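PDB 3OOS: Alpha/beta hydrolase family protein from Bacillus anthracis, which probably catalyses hydrolysis of a substrate not yet identified, as a member of the alpha/beta hydrolase fold family. Local coordinates for residues K118-G123 / F225-K230; A96-G101 / H260-E265. One frame throughout, in Å; residues are numbered along the deposited sequence.

Interaction 1. Residues K118-G123 / F225-K230; sequences KIIVGG and FIYCGK
The amide N of F225 gives its hydrogen to I119 O at 2.8 Å, an almost straight bond (176° at the hydrogen) that opens a parallel ladder between strands 118-122 and 225-229. F225 O then accepts from V121 N, V121 O from Y227 N, and Y227 O from G123 N at 3.0 Å, so F225 brackets I120 and Y227 brackets G122 with their N and O. The strand axes approach to 4.7 Å and diverge by only 10°. Between the amide bonds, the CA-H groups of I120, I226 and G122 point at carbonyl oxygens of the other strand.

I120, F225 and Y227 share one face of the sheet. The Y227 ring swings back across G122: with CG between the backbone N and the carbonyl carbon (chi1 75°), the ring lies flat over G122 CA, which sits 3.4 Å from its centroid, a CH-pi contact. The bare CA of G122 lies directly against the ring face. I120 CG2 meets the same ring at its edge, 3.9 Å from Y227 CE2, while I120 CG1 packs on F225 CB. At the start of the ladder the F225 ring turns its edge, through CE2, to K118 CB. On the other face V121 and I226 lie side by side, V121 CB 3.7 Å from I226 CD1.

Such parallel pairing is the core of the alpha/beta hydrolase sheet, where strand 116-122 lies between strands 93-98 and 224-229, and strand 250-255 follows at the margin. Helix 100-112 covers V121 and helix 237-246 covers I226; on the opposite face F270 and F273 pack edge-to-face with Y227, whose OH is hydrogen-bonded to H98.

Interaction 2. Residues A96-G101 / H260-E265; sequences AGHSAG and HNPFVE. With SO4 (sulfate ion), chain B.
Strand 96-98 ends in a tight, strained turn at S99, whose backbone has a positive phi, and helix 100-101 starts at once; G101 N closes the turn on H98 O. Facing it, H260 and N261 lead into the short helix 262-265, and the backbones stay apart, with the CA atoms of S99 and H260 8.4 Å from each other. Side chains bridge the gap. The H98 imidazole, its CG trans to the backbone N (chi1 -174°), reaches over so that NE2 donates to H260 O at 2.6 Å, a short but bent bond.

The same NE2 lies above the centre of the H260 ring, making an edge-to-face pair, while F263 CE2 stands over one face of the H98 ring, with the two planes at 87°. Hydrogen bonds at NE2, to H260 O, and at ND1, with Y227 OH, fix the rotation of the H98 ring. S99 OG approaches the edge of H260 at CE1, 3.3 Å away. A sulfate ion, probably from the crystallisation liquor, takes hydrogen bonds from S99 OG (2.7 Å to O2) and A100 N, and a weak one from H260 NE2.

G97, S99 and G101 fit the GxSxG nucleophile elbow, and H260, bonded through ND1 to D232, is consistent with the Ser-His-Asp triad of this family. H30 NE2 and Y32 OH are also hydrogen-bonded to the sulfate. The turn joins strand 93-98 to helix 100-112, while helix 262-265 packs its P262 and F263 on Y227 of strand 224-229, two strands along the sheet from 93-98.

In the fold
Both contacts are buried and belong to one sheet, in which strand 93-98 runs beside 116-122. Interaction 1 is regular backbone pairing with apolar faces; interaction 2 joins loops and helix starts at the strand ends, through imidazoles, a hydroxyl and a bound anion beside a probable active site. Two polar links tie them: the hydrogen bond of S99 N to G122 O, 2.7 Å long, and the one that joins the Y227 hydroxyl to the H98 ring. I120 and A96 also pack between the strands. Both segments of interaction 1 fall within the length of chain that separates the two segments of interaction 2.

Interaction 1. Residues K118-G123 / F225-K230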
loop_
_atom_site.group_PDB
_atom_site.type_symbol
_atom_site.label_atom_id
_atom_site.label_comp_id
_atom_site.label_asym_id
_atom_site.label_seq_id
_atom_site.Cartn_x
_atom_site.Cartn_y
_atom_site.Cartn_z
ATOM N N LYS A 118 10.335 12.059 1.061
ATOM C CA LYS A 118 10.549 10.815 1.800
ATOM C C LYS A 118 9.646 9.721 1.242
ATOM O O LYS A 118 8.667 10.009 0.547
ATOM C CB LYS A 118 10.216 11.003 3.289
ATOM C CG LYS A 118 8.719 11.216 3.584
ATOM C CD LYS A 118 8.483 11.803 4.967
ATOM C CE LYS A 118 8.708 13.309 4.974
ATOM N NZ LYS A 118 8.719 13.886 6.345
ATOM N N ILE A 119 9.977 8.472 1.559
ATOM C CA ILE A 119 9.034 7.366 1.391
ATOM C C ILE A 119 8.803 6.661 2.722
ATOM O O ILE A 119 9.709 6.575 3.563
ATOM C CB ILE A 119 9.460 6.339 0.301
ATOM C CG1 ILE A 119 10.887 5.825 0.545
ATOM C CG2 ILE A 119 9.287 6.947 -1.096
ATOM C CD1 ILE A 119 11.326 4.703 -0.397
ATOM N N ILE A 120 7.568 6.207 2.919
ATOM C CA ILE A 120 7.209 5.335 4.030
ATOM C C ILE A 120 6.760 4.028 3.394
ATOM O O ILE A 120 5.897 4.027 2.515
ATOM C CB ILE A 120 6.106 5.947 4.927
ATOM C CG1 ILE A 120 6.684 7.076 5.787
ATOM C CG2 ILE A 120 5.500 4.896 5.855
ATOM C CD1 ILE A 120 6.433 8.450 5.275
ATOM N N VAL A 121 7.375 2.927 3.819
ATOM C CA VAL A 121 7.220 1.639 3.142
ATOM C C VAL A 121 6.919 0.540 4.152
ATOM O O VAL A 121 7.787 0.146 4.931
ATOM C CB VAL A 121 8.505 1.265 2.346
ATOM C CG1 VAL A 121 8.282 -0.003 1.524
ATOM C CG2 VAL A 121 8.952 2.418 1.440
ATOM N N GLY A 122 5.685 0.044 4.133
ATOM C CA GLY A 122 5.256 -0.975 5.088
ATOM C C GLY A 122 5.025 -2.340 4.480
ATOM O O GLY A 122 4.478 -2.448 3.381
ATOM N N GLY A 123 5.458 -3.379 5.195
ATOM C CA GLY A 123 5.182 -4.771 4.824
ATOM C C GLY A 123 5.422 -5.118 3.366
ATOM O O GLY A 123 4.631 -5.840 2.756
ATOM N N PHE A 225 11.491 5.457 5.406
ATOM C CA PHE A 225 11.037 4.928 6.683
ATOM C C PHE A 225 10.331 3.600 6.456
ATOM O O PHE A 225 9.181 3.559 6.015
ATOM C CB PHE A 225 10.145 5.955 7.397
ATOM C CG PHE A 225 10.825 7.280 7.631
ATOM C CD1 PHE A 225 11.591 7.494 8.774
ATOM C CD2 PHE A 225 10.709 8.312 6.702
ATOM C CE1 PHE A 225 12.233 8.720 8.988
ATOM C CE2 PHE A 225 11.341 9.540 6.909
ATOM C CZ PHE A 225 12.105 9.743 8.053
ATOM N N ILE A 226 11.056 2.521 6.735
ATOM C CA ILE A 226 10.583 1.163 6.477
ATOM C C ILE A 226 10.011 0.586 7.766
ATOM O O ILE A 226 10.564 0.798 8.837
ATOM C CB ILE A 226 11.741 0.246 5.963
ATOM C CG1 ILE A 226 12.657 0.979 4.961
ATOM C CG2 ILE A 226 11.204 -1.069 5.394
ATOM C CD1 ILE A 226 11.948 1.609 3.747
ATOM N N TYR A 227 8.894 -0.129 7.672
ATOM C CA TYR A 227 8.324 -0.788 8.849
ATOM C C TYR A 227 7.657 -2.095 8.442
ATOM O O TYR A 227 7.325 -2.295 7.271
ATOM C CB TYR A 227 7.324 0.129 9.588
ATOM C CG TYR A 227 5.992 0.256 8.878
ATOM C CD1 TYR A 227 4.987 -0.696 9.065
ATOM C CD2 TYR A 227 5.743 1.317 8.005
ATOM C CE1 TYR A 227 3.773 -0.599 8.403
ATOM C CE2 TYR A 227 4.524 1.429 7.343
ATOM C CZ TYR A 227 3.546 0.464 7.545
ATOM O OH TYR A 227 2.343 0.553 6.884
ATOM N N CYS A 228 7.450 -2.975 9.416
ATOM C CA CYS A 228 6.786 -4.247 9.174
ATOM C C CYS A 228 6.365 -4.871 10.492
ATOM O O CYS A 228 7.049 -4.717 11.507
ATOM C CB CYS A 228 7.727 -5.207 8.439
ATOM S SG CYS A 228 6.937 -6.675 7.734
ATOM N N GLY A 229 5.234 -5.568 10.465
ATOM C CA GLY A 229 4.832 -6.415 11.586
ATOM C C GLY A 229 5.731 -7.634 11.647
ATOM O O GLY A 229 6.017 -8.257 10.619
ATOM N N LYS A 230 6.177 -7.966 12.857
ATOM C CA LYS A 230 7.040 -9.126 13.083
ATOM C C LYS A 230 6.430 -10.399 12.500
ATOM O O LYS A 230 7.141 -11.244 11.939
ATOM C CB LYS A 230 7.296 -9.304 14.583
ATOM C CG LYS A 230 8.131 -10.525 14.947
ATOM C CD LYS A 230 8.207 -10.713 16.451
ATOM C CE LYS A 230 9.148 -11.843 16.807
ATOM N NZ LYS A 230 9.475 -11.853 18.258
#

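Interaction 2. Residues A96-G101 / H260-E265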
loop_
_atom_site.group_PDB
_atom_site.type_symbol
_atom_site.label_atom_id
_atom_site.label_comp_id
_atom_site.label_asym_id
_atom_site.label_seq_id
_atom_site.Cartn_x
_atom_site.Cartn_y
_atom_site.Cartn_z
ATOM N N ALA A 96 3.626 7.394 0.964
ATOM C CA ALA A 96 3.481 6.304 1.915
ATOM C C ALA A 96 2.610 5.198 1.330
ATOM O O ALA A 96 1.528 5.455 0.795
ATOM C CB ALA A 96 2.890 6.815 3.228
ATOM N N GLY A 97 3.094 3.967 1.433
ATOM C CA GLY A 97 2.356 2.810 0.940
ATOM C C GLY A 97 2.596 1.576 1.785
ATOM O O GLY A 97 3.672 1.407 2.372
ATOM N N HIS A 98 1.585 0.714 1.832
ATOM C CA HIS A 98 1.638 -0.528 2.598
ATOM C C HIS A 98 1.443 -1.739 1.694
ATOM O O HIS A 98 0.548 -1.753 0.840
ATOM C CB HIS A 98 0.575 -0.521 3.700
ATOM C CG HIS A 98 0.652 -1.704 4.611
ATOM N ND1 HIS A 98 1.631 -1.836 5.572
ATOM C CD2 HIS A 98 -0.113 -2.818 4.698
ATOM C CE1 HIS A 98 1.464 -2.978 6.215
ATOM N NE2 HIS A 98 0.413 -3.594 5.702
ATOM N N SER A 99 2.291 -2.747 1.901
ATOM C CA SER A 99 2.252 -4.021 1.167
ATOM C C SER A 99 2.498 -3.776 -0.322
ATOM O O SER A 99 3.563 -3.271 -0.673
ATOM C CB SER A 99 0.964 -4.795 1.468
ATOM O OG SER A 99 1.097 -6.155 1.094
ATOM N N ALA A 100 1.540 -4.091 -1.198
ATOM C CA ALA A 100 1.711 -3.758 -2.623
ATOM C C ALA A 100 1.897 -2.250 -2.830
ATOM O O ALA A 100 2.621 -1.825 -3.737
ATOM C CB ALA A 100 0.553 -4.290 -3.468
ATOM N N GLY A 101 1.262 -1.451 -1.975
ATOM C CA GLY A 101 1.478 -0.005 -1.962
ATOM C C GLY A 101 2.904 0.376 -1.592
ATOM O O GLY A 101 3.421 1.394 -2.057
ATOM N N HIS A 260 -0.070 -8.161 9.716
ATOM C CA HIS A 260 -0.032 -7.395 8.470
ATOM C C HIS A 260 -0.460 -5.931 8.592
ATOM O O HIS A 260 -0.242 -5.150 7.662
ATOM C CB HIS A 260 -0.910 -8.100 7.421
ATOM C CG HIS A 260 -0.752 -7.566 6.031
ATOM N ND1 HIS A 260 0.387 -7.761 5.281
ATOM C CD2 HIS A 260 -1.599 -6.853 5.249
ATOM C CE1 HIS A 260 0.239 -7.187 4.099
ATOM N NE2 HIS A 260 -0.957 -6.629 4.054
ATOM N N ASN A 261 -1.040 -5.550 9.731
ATOM C CA ASN A 261 -1.712 -4.253 9.867
ATOM C C ASN A 261 -1.271 -3.429 11.089
ATOM O O ASN A 261 -2.112 -3.071 11.918
ATOM C CB ASN A 261 -3.233 -4.457 9.931
ATOM C CG ASN A 261 -3.816 -5.033 8.650
ATOM O OD1 ASN A 261 -4.358 -4.300 7.819
ATOM N ND2 ASN A 261 -3.721 -6.350 8.492
ATOM N N PRO A 262 0.039 -3.102 11.205
ATOM C CA PRO A 262 0.518 -2.386 12.409
ATOM C C PRO A 262 -0.210 -1.078 12.741
ATOM O O PRO A 262 -0.340 -0.733 13.920
ATOM C CB PRO A 262 1.985 -2.082 12.084
ATOM C CG PRO A 262 2.362 -3.056 11.036
ATOM C CD PRO A 262 1.132 -3.324 10.236
ATOM N N PHE A 263 -0.677 -0.370 11.712
ATOM C CA PHE A 263 -1.386 0.910 11.868
ATOM C C PHE A 263 -2.693 0.808 12.664
ATOM O O PHE A 263 -3.162 1.811 13.208
ATOM C CB PHE A 263 -1.632 1.550 10.493
ATOM C CG PHE A 263 -2.023 0.562 9.434
ATOM C CD1 PHE A 263 -3.359 0.209 9.252
ATOM C CD2 PHE A 263 -1.050 -0.039 8.636
ATOM C CE1 PHE A 263 -3.723 -0.720 8.280
ATOM C CE2 PHE A 263 -1.400 -0.968 7.666
ATOM C CZ PHE A 263 -2.741 -1.313 7.487
ATOM N N VAL A 264 -3.277 -0.393 12.730
ATOM C CA VAL A 264 -4.418 -0.646 13.625
ATOM C C VAL A 264 -4.147 -1.681 14.728
ATOM O O VAL A 264 -4.891 -1.750 15.712
ATOM C CB VAL A 264 -5.719 -1.025 12.859
ATOM C CG1 VAL A 264 -6.287 0.186 12.144
ATOM C CG2 VAL A 264 -5.485 -2.183 11.887
ATOM N N GLU A 265 -3.085 -2.467 14.579
ATOM C CA GLU A 265 -2.749 -3.480 15.586
ATOM C C GLU A 265 -1.971 -2.890 16.760
ATOM O O GLU A 265 -2.062 -3.384 17.887
ATOM C CB GLU A 265 -1.965 -4.635 14.963
ATOM C CG GLU A 265 -2.745 -5.415 13.919
ATOM C CD GLU A 265 -1.964 -6.589 13.391
ATOM O OE1 GLU A 265 -1.875 -7.611 14.095
ATOM O OE2 GLU A 265 -1.421 -6.483 12.275
HETATM S S SO4 B . -2.104 -6.182 -0.234
HETATM O O1 SO4 B . -2.543 -7.184 -1.200
HETATM O O2 SO4 B . -1.510 -6.851 0.915
HETATM O O3 SO4 B . -1.140 -5.292 -0.869
HETATM O O4 SO4 B . -3.263 -5.403 0.202
#